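PDB 5VJC: protein mini spindles from Drosophila melanogaster, which belongs to the TOG-domain proteins that bind tubulin, and probably promotes microtubule dynamics and mitotic spindle formation through that binding. Local coordinates for residues L85-L96 with Y114-L122; N104-L112 with L141-V152. One frame throughout, in Å; residues are numbered along the deposited sequence.

Overall arrangement
Both contacts lie within one TOG domain, an all-helical array of HEAT repeats, and share helix 105-124, with centres about 17 Å apart. The four segments alternate along the chain: 85-96, 104-112, 114-122, then 141-152. Interaction 1 sets the C-terminal half of the shared helix against helices 82-87 and 89-99, which precede it. Interaction 2 sets its N-terminal half against the end of helix 131-142, the turn after it and the start of helix 150-166, which follow it. Helix 105-124 is thereby tied to earlier and later helices at different heights, consistent with a continuous helical stack that could present tubulin-binding loops in fixed relation.

Interaction 1: residues L85-L96 with Y114-L122; sequences LVCNLDLILKWL and YLVQVFQVL
Almost wholly apolar helix-to-helix packing, with no hydrogen bond across it, in the HEAT-repeat array of the TOG domain joins L85, V86, L89, I92, L93 and L96 to Y114, L115, V118, F119 and L122. The axes of helices 89-96 and 114-122 run almost antiparallel, 156° between directions and 12.3 Å apart, so that side chains span the gap. Y114 holds one end. Its CG lies anti to the backbone N (chi1 171°), which slants the ring away from its helix and toward the C-terminal end, with V118 CG2 over the rim of one face. I92 CG2 meets the ring edge in plane, 3.8 Å from CE2, and L96 CD1 also lies near the ring plane. L85 runs counter to the tyrosine side chain, bringing CD2 to 3.2 Å from Y114 OH. Further along, V118 CG1 rests over a pair of leucine methyls, 3.9 Å from L85 CD1 and 3.8 Å from L89 CD1. L89 and L122 reach for each other tip to tip, L89 CD2 lying 3.7 Å from L122 CD1. V86 adds CG2 beside L122 CD2. On the other flank L93 CD2 touches both L115 CD2, at 3.7 Å, and F119 CE2, while L96 CD1 rests on L115 CD2. Around this interface, helix 64-77 meets Y114 through I71 and L74, helix 150-166 covers L115 and F119 through V159 and V163, and helix 13-22 brings K14 against L89.

Interaction 2: residues N104-L112 with L141-V152; sequences NPSVLIKGL and LLLKIGDPKDAV
The carboxylate of D147 touches L108 across the contact through OD2, 4.1 Å from L108 CD1, while its other oxygen, OD1, accepts the backbone N of K149 at 2.9 Å on the anti side, 28° out of the carboxylate plane. The amide of N104 is used in its plane: V107 N meets a lone pair of N104 OD1, capping helix 105-124. The puckered ring of P105 is crossed by the aliphatic part of K149, whose CE comes tightly to 3.5 Å from P105 CG. D147 CG stands anti to the backbone N (chi1 -161°), directing OD1 forward to the backbone N of K149 and closing an Asx turn just ahead of helix 150-166. An alanine here removes the acceptor of K149 N and the oxygen beside L108 CD1, and would probably let the turn ahead of helix 150-166 shift. In this HEAT-repeat array the contact joins the start of helix 105-124 to the connection between helices 131-142 and 150-166. V152 is central: its CG2 lies 4.0 Å from L108 CB, and its CG1 sits near L112 CD1. Beside it A151 CB packs 3.7 Å from I109 CD1. L112 turns its other methyl, CD2, to L141 CD1 at 3.8 Å. The folded K144 chain lies across L108, passing CE by L108 CD1, and its NZ donates to F100 O.

Interaction 1: residues L85-L96 with Y114-L122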
# COMPACT_ATOMS: atom_id res chain seq x y z
N LEU A 85 15.54 -6.61 -11.81
CA LEU A 85 14.56 -6.22 -10.79
C LEU A 85 13.17 -6.14 -11.43
O LEU A 85 12.25 -6.79 -10.96
CB LEU A 85 14.93 -4.88 -10.11
CG LEU A 85 14.09 -4.49 -8.88
CD1 LEU A 85 12.75 -3.88 -9.27
CD2 LEU A 85 13.88 -5.72 -8.04
N VAL A 86 13.04 -5.38 -12.51
CA VAL A 86 11.74 -5.25 -13.18
C VAL A 86 11.16 -6.59 -13.66
O VAL A 86 9.96 -6.85 -13.50
CB VAL A 86 11.84 -4.28 -14.39
CG1 VAL A 86 10.52 -4.27 -15.18
CG2 VAL A 86 12.19 -2.87 -13.90
N CYS A 87 12.01 -7.42 -14.25
CA CYS A 87 11.62 -8.78 -14.64
C CYS A 87 11.10 -9.63 -13.46
O CYS A 87 10.29 -10.55 -13.65
CB CYS A 87 12.81 -9.49 -15.31
SG CYS A 87 13.24 -8.79 -16.92
N ASN A 88 11.58 -9.33 -12.25
CA ASN A 88 11.16 -10.10 -11.09
C ASN A 88 10.36 -9.26 -10.08
O ASN A 88 10.16 -9.67 -8.95
CB ASN A 88 12.38 -10.73 -10.42
CG ASN A 88 13.06 -11.76 -11.31
OD1 ASN A 88 12.73 -12.94 -11.25
ND2 ASN A 88 14.01 -11.32 -12.13
N LEU A 89 9.89 -8.09 -10.51
CA LEU A 89 9.24 -7.15 -9.60
C LEU A 89 8.11 -7.77 -8.78
O LEU A 89 7.99 -7.53 -7.58
CB LEU A 89 8.68 -5.95 -10.38
CG LEU A 89 7.94 -4.89 -9.54
CD1 LEU A 89 8.87 -4.24 -8.47
CD2 LEU A 89 7.29 -3.81 -10.46
N ASP A 90 7.26 -8.54 -9.47
CA ASP A 90 6.09 -9.14 -8.83
C ASP A 90 6.49 -10.08 -7.68
O ASP A 90 5.85 -10.07 -6.61
CB ASP A 90 5.22 -9.87 -9.89
CG ASP A 90 5.97 -11.03 -10.59
OD1 ASP A 90 7.11 -10.81 -11.07
OD2 ASP A 90 5.41 -12.15 -10.66
N LEU A 91 7.57 -10.84 -7.87
CA LEU A 91 8.07 -11.74 -6.83
C LEU A 91 8.62 -10.94 -5.64
O LEU A 91 8.42 -11.31 -4.49
CB LEU A 91 9.19 -12.65 -7.38
CG LEU A 91 8.77 -13.48 -8.60
CD1 LEU A 91 9.98 -14.22 -9.22
CD2 LEU A 91 7.72 -14.46 -8.14
N ILE A 92 9.34 -9.88 -5.94
CA ILE A 92 9.95 -9.07 -4.88
C ILE A 92 8.88 -8.32 -4.07
O ILE A 92 8.98 -8.25 -2.84
CB ILE A 92 10.97 -8.06 -5.43
CG1 ILE A 92 12.16 -8.80 -6.08
CG2 ILE A 92 11.49 -7.15 -4.33
CD1 ILE A 92 12.78 -9.85 -5.19
N LEU A 93 7.87 -7.78 -4.76
CA LEU A 93 6.76 -7.13 -4.08
C LEU A 93 6.05 -8.14 -3.17
O LEU A 93 5.76 -7.82 -2.01
CB LEU A 93 5.77 -6.48 -5.06
CG LEU A 93 6.31 -5.29 -5.88
CD1 LEU A 93 5.28 -4.78 -6.88
CD2 LEU A 93 6.78 -4.12 -4.94
N LYS A 94 5.79 -9.34 -3.69
CA LYS A 94 5.16 -10.40 -2.89
C LYS A 94 5.98 -10.74 -1.66
O LYS A 94 5.41 -10.94 -0.57
CB LYS A 94 4.95 -11.68 -3.71
CG LYS A 94 3.79 -11.61 -4.69
CD LYS A 94 3.69 -12.88 -5.55
CE LYS A 94 2.45 -12.81 -6.43
NZ LYS A 94 2.28 -14.04 -7.27
N TRP A 95 7.29 -10.84 -1.81
CA TRP A 95 8.14 -11.21 -0.68
C TRP A 95 8.06 -10.12 0.41
O TRP A 95 8.05 -10.42 1.60
CB TRP A 95 9.60 -11.42 -1.10
CG TRP A 95 10.49 -11.76 0.07
CD1 TRP A 95 10.54 -12.95 0.75
CD2 TRP A 95 11.44 -10.90 0.72
NE1 TRP A 95 11.46 -12.88 1.78
CE2 TRP A 95 12.03 -11.64 1.77
CE3 TRP A 95 11.87 -9.58 0.50
CZ2 TRP A 95 13.00 -11.09 2.60
CZ3 TRP A 95 12.84 -9.04 1.33
CH2 TRP A 95 13.39 -9.80 2.37
N LEU A 96 7.99 -8.87 -0.01
CA LEU A 96 7.90 -7.79 0.97
C LEU A 96 6.53 -7.80 1.66
O LEU A 96 6.47 -7.56 2.86
CB LEU A 96 8.20 -6.44 0.31
CG LEU A 96 9.69 -6.43 -0.06
CD1 LEU A 96 10.00 -5.43 -1.15
CD2 LEU A 96 10.58 -6.21 1.20
N TYR A 114 14.19 0.45 0.63
CA TYR A 114 14.44 -0.26 -0.63
C TYR A 114 13.34 0.01 -1.63
O TYR A 114 13.58 0.36 -2.78
CB TYR A 114 14.57 -1.77 -0.38
CG TYR A 114 14.62 -2.62 -1.65
CD1 TYR A 114 15.60 -2.40 -2.62
CD2 TYR A 114 13.70 -3.65 -1.86
CE1 TYR A 114 15.65 -3.19 -3.77
CE2 TYR A 114 13.76 -4.44 -3.01
CZ TYR A 114 14.73 -4.20 -3.95
OH TYR A 114 14.76 -4.99 -5.10
N LEU A 115 12.10 -0.13 -1.17
CA LEU A 115 10.94 0.09 -2.04
C LEU A 115 10.94 1.48 -2.65
O LEU A 115 10.52 1.64 -3.81
CB LEU A 115 9.65 -0.13 -1.25
CG LEU A 115 9.28 -1.60 -1.13
CD1 LEU A 115 8.28 -1.78 -0.01
CD2 LEU A 115 8.69 -2.10 -2.47
N VAL A 116 11.37 2.49 -1.88
CA VAL A 116 11.50 3.83 -2.43
C VAL A 116 12.49 3.81 -3.59
O VAL A 116 12.21 4.41 -4.62
CB VAL A 116 11.93 4.86 -1.35
CG1 VAL A 116 12.27 6.20 -1.99
CG2 VAL A 116 10.81 5.03 -0.33
N GLN A 117 13.63 3.13 -3.44
CA GLN A 117 14.61 3.03 -4.54
C GLN A 117 14.01 2.30 -5.75
O GLN A 117 14.22 2.68 -6.90
CB GLN A 117 15.90 2.30 -4.12
CG GLN A 117 16.62 2.72 -2.84
CD GLN A 117 17.67 1.67 -2.46
OE1 GLN A 117 17.59 1.01 -1.41
NE2 GLN A 117 18.65 1.47 -3.35
N VAL A 118 13.27 1.23 -5.48
CA VAL A 118 12.61 0.46 -6.54
C VAL A 118 11.61 1.31 -7.32
O VAL A 118 11.64 1.32 -8.55
CB VAL A 118 11.86 -0.76 -5.97
CG1 VAL A 118 10.90 -1.36 -7.01
CG2 VAL A 118 12.86 -1.81 -5.49
N PHE A 119 10.72 2.02 -6.63
CA PHE A 119 9.68 2.74 -7.35
C PHE A 119 10.24 3.95 -8.09
O PHE A 119 9.72 4.30 -9.15
CB PHE A 119 8.53 3.12 -6.40
CG PHE A 119 7.55 2.00 -6.25
CD1 PHE A 119 6.47 1.89 -7.11
CD2 PHE A 119 7.76 1.01 -5.31
CE1 PHE A 119 5.59 0.82 -7.02
CE2 PHE A 119 6.88 -0.07 -5.19
CZ PHE A 119 5.80 -0.16 -6.05
N GLN A 120 11.33 4.52 -7.59
CA GLN A 120 12.06 5.53 -8.35
C GLN A 120 12.57 4.97 -9.69
O GLN A 120 12.42 5.62 -10.74
CB GLN A 120 13.23 6.11 -7.56
CG GLN A 120 13.78 7.38 -8.22
CD GLN A 120 12.67 8.41 -8.46
OE1 GLN A 120 11.99 8.83 -7.53
NE2 GLN A 120 12.48 8.81 -9.73
N VAL A 121 13.15 3.78 -9.67
CA VAL A 121 13.54 3.10 -10.92
C VAL A 121 12.34 2.91 -11.85
O VAL A 121 12.41 3.20 -13.05
CB VAL A 121 14.21 1.74 -10.63
CG1 VAL A 121 14.36 0.91 -11.92
CG2 VAL A 121 15.58 1.98 -10.01
N LEU A 122 11.21 2.46 -11.30
CA LEU A 122 10.02 2.26 -12.13
C LEU A 122 9.54 3.58 -12.76
O LEU A 122 9.13 3.63 -13.93
CB LEU A 122 8.89 1.64 -11.30
CG LEU A 122 9.24 0.32 -10.60
CD1 LEU A 122 8.00 -0.26 -9.89
CD2 LEU A 122 9.84 -0.68 -11.57

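Interaction 2: residues N104-L112 with L141-V152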
# COMPACT_ATOMS: atom_id res chain seq x y z
N ASN A 104 8.95 -7.01 12.94
CA ASN A 104 10.24 -6.37 13.14
C ASN A 104 10.32 -5.00 12.47
O ASN A 104 10.20 -4.88 11.25
CB ASN A 104 11.36 -7.26 12.64
CG ASN A 104 12.70 -6.81 13.17
OD1 ASN A 104 13.33 -5.92 12.60
ND2 ASN A 104 13.13 -7.40 14.27
N PRO A 105 10.51 -3.96 13.29
CA PRO A 105 10.60 -2.58 12.81
C PRO A 105 11.81 -2.35 11.91
O PRO A 105 11.70 -1.55 10.98
CB PRO A 105 10.73 -1.77 14.11
CG PRO A 105 10.16 -2.65 15.18
CD PRO A 105 10.51 -4.05 14.76
N SER A 106 12.93 -3.00 12.18
CA SER A 106 14.11 -2.82 11.34
C SER A 106 13.79 -3.30 9.92
O SER A 106 14.13 -2.64 8.94
CB SER A 106 15.32 -3.57 11.89
OG SER A 106 15.62 -3.15 13.21
N VAL A 107 13.13 -4.44 9.82
CA VAL A 107 12.83 -5.03 8.51
C VAL A 107 11.85 -4.12 7.76
O VAL A 107 11.99 -3.88 6.56
CB VAL A 107 12.25 -6.46 8.64
CG1 VAL A 107 11.75 -6.95 7.30
CG2 VAL A 107 13.31 -7.42 9.19
N LEU A 108 10.87 -3.57 8.48
CA LEU A 108 9.92 -2.68 7.84
C LEU A 108 10.61 -1.41 7.31
O LEU A 108 10.42 -1.03 6.16
CB LEU A 108 8.78 -2.33 8.79
CG LEU A 108 7.93 -3.51 9.28
CD1 LEU A 108 6.94 -3.05 10.36
CD2 LEU A 108 7.19 -4.16 8.14
N ILE A 109 11.46 -0.78 8.13
CA ILE A 109 12.09 0.47 7.72
C ILE A 109 13.06 0.29 6.55
O ILE A 109 13.09 1.09 5.61
CB ILE A 109 12.84 1.15 8.90
CG1 ILE A 109 11.84 1.77 9.89
CG2 ILE A 109 13.78 2.25 8.38
CD1 ILE A 109 12.35 1.91 11.32
N LYS A 110 13.88 -0.73 6.62
CA LYS A 110 14.82 -1.01 5.54
C LYS A 110 14.09 -1.52 4.28
O LYS A 110 14.46 -1.13 3.18
CB LYS A 110 15.87 -2.02 6.00
CG LYS A 110 16.74 -1.52 7.18
CD LYS A 110 17.42 -0.18 6.84
CE LYS A 110 18.68 -0.40 6.02
NZ LYS A 110 19.34 0.90 5.69
N GLY A 111 13.06 -2.36 4.43
CA GLY A 111 12.26 -2.78 3.27
C GLY A 111 11.57 -1.60 2.59
O GLY A 111 11.53 -1.49 1.36
N LEU A 112 11.02 -0.69 3.40
CA LEU A 112 10.40 0.51 2.84
C LEU A 112 11.41 1.41 2.14
O LEU A 112 11.12 1.92 1.09
CB LEU A 112 9.64 1.28 3.93
CG LEU A 112 8.36 0.54 4.35
CD1 LEU A 112 7.82 1.04 5.70
CD2 LEU A 112 7.30 0.66 3.26
N LEU A 141 0.68 -3.13 1.87
CA LEU A 141 1.45 -1.95 2.23
C LEU A 141 0.61 -1.03 3.12
O LEU A 141 1.07 -0.59 4.16
CB LEU A 141 1.90 -1.20 0.98
CG LEU A 141 2.44 0.22 1.11
CD1 LEU A 141 3.83 0.20 1.75
CD2 LEU A 141 2.44 0.92 -0.32
N LEU A 142 -0.63 -0.78 2.71
CA LEU A 142 -1.50 0.14 3.43
C LEU A 142 -1.77 -0.28 4.87
O LEU A 142 -2.01 0.57 5.73
CB LEU A 142 -2.82 0.31 2.70
CG LEU A 142 -2.81 1.48 1.71
CD1 LEU A 142 -3.92 1.28 0.69
CD2 LEU A 142 -3.01 2.80 2.46
N LEU A 143 -1.73 -1.59 5.13
CA LEU A 143 -1.86 -2.13 6.48
C LEU A 143 -0.89 -1.51 7.46
O LEU A 143 -1.19 -1.42 8.64
CB LEU A 143 -1.66 -3.65 6.49
CG LEU A 143 -2.89 -4.48 6.09
CD1 LEU A 143 -2.57 -5.95 6.28
CD2 LEU A 143 -4.13 -4.08 6.91
N LYS A 144 0.27 -1.11 6.98
CA LYS A 144 1.29 -0.53 7.85
C LYS A 144 1.17 1.00 8.00
O LYS A 144 1.94 1.61 8.74
CB LYS A 144 2.68 -0.88 7.33
CG LYS A 144 2.93 -2.35 7.03
CD LYS A 144 2.23 -3.30 8.00
CE LYS A 144 2.97 -3.46 9.29
NZ LYS A 144 2.34 -4.57 10.08
N ILE A 145 0.21 1.63 7.33
CA ILE A 145 0.19 3.10 7.37
C ILE A 145 -0.20 3.58 8.77
O ILE A 145 0.09 4.72 9.15
CB ILE A 145 -0.76 3.72 6.33
CG1 ILE A 145 -0.31 5.16 6.01
CG2 ILE A 145 -2.21 3.69 6.80
CD1 ILE A 145 -1.13 5.84 4.92
N GLY A 146 -0.80 2.69 9.55
CA GLY A 146 -1.18 3.03 10.91
C GLY A 146 -0.24 2.45 11.95
O GLY A 146 -0.61 2.35 13.11
N ASP A 147 0.96 2.05 11.53
CA ASP A 147 1.92 1.44 12.46
C ASP A 147 2.19 2.33 13.69
O ASP A 147 2.16 3.55 13.57
CB ASP A 147 3.23 1.15 11.73
CG ASP A 147 4.09 0.12 12.45
OD1 ASP A 147 5.01 0.52 13.20
OD2 ASP A 147 3.83 -1.08 12.26
N PRO A 148 2.44 1.72 14.87
CA PRO A 148 2.87 2.47 16.06
C PRO A 148 4.10 3.34 15.80
O PRO A 148 4.25 4.37 16.45
CB PRO A 148 3.21 1.37 17.07
CG PRO A 148 2.42 0.18 16.65
CD PRO A 148 2.19 0.30 15.16
N LYS A 149 4.97 2.92 14.88
CA LYS A 149 6.24 3.60 14.69
C LYS A 149 6.24 4.62 13.57
O LYS A 149 5.89 4.32 12.41
CB LYS A 149 7.36 2.59 14.49
CG LYS A 149 7.65 1.83 15.77
CD LYS A 149 8.86 0.97 15.67
CE LYS A 149 8.95 0.08 16.92
NZ LYS A 149 8.75 0.85 18.17
N ASP A 150 6.66 5.82 13.94
CA ASP A 150 6.75 6.96 13.04
C ASP A 150 7.51 6.67 11.73
O ASP A 150 7.06 7.04 10.65
CB ASP A 150 7.44 8.11 13.77
CG ASP A 150 7.43 9.38 12.99
OD1 ASP A 150 6.50 10.18 13.19
OD2 ASP A 150 8.35 9.58 12.18
N ALA A 151 8.66 6.01 11.82
CA ALA A 151 9.47 5.81 10.62
C ALA A 151 8.79 4.83 9.64
O ALA A 151 8.93 4.97 8.43
CB ALA A 151 10.85 5.31 10.97
N VAL A 152 8.06 3.86 10.19
CA VAL A 152 7.27 2.95 9.35
C VAL A 152 6.14 3.70 8.63
O VAL A 152 5.99 3.57 7.41
CB VAL A 152 6.67 1.80 10.17
CG1 VAL A 152 5.79 0.92 9.28
CG2 VAL A 152 7.78 0.95 10.80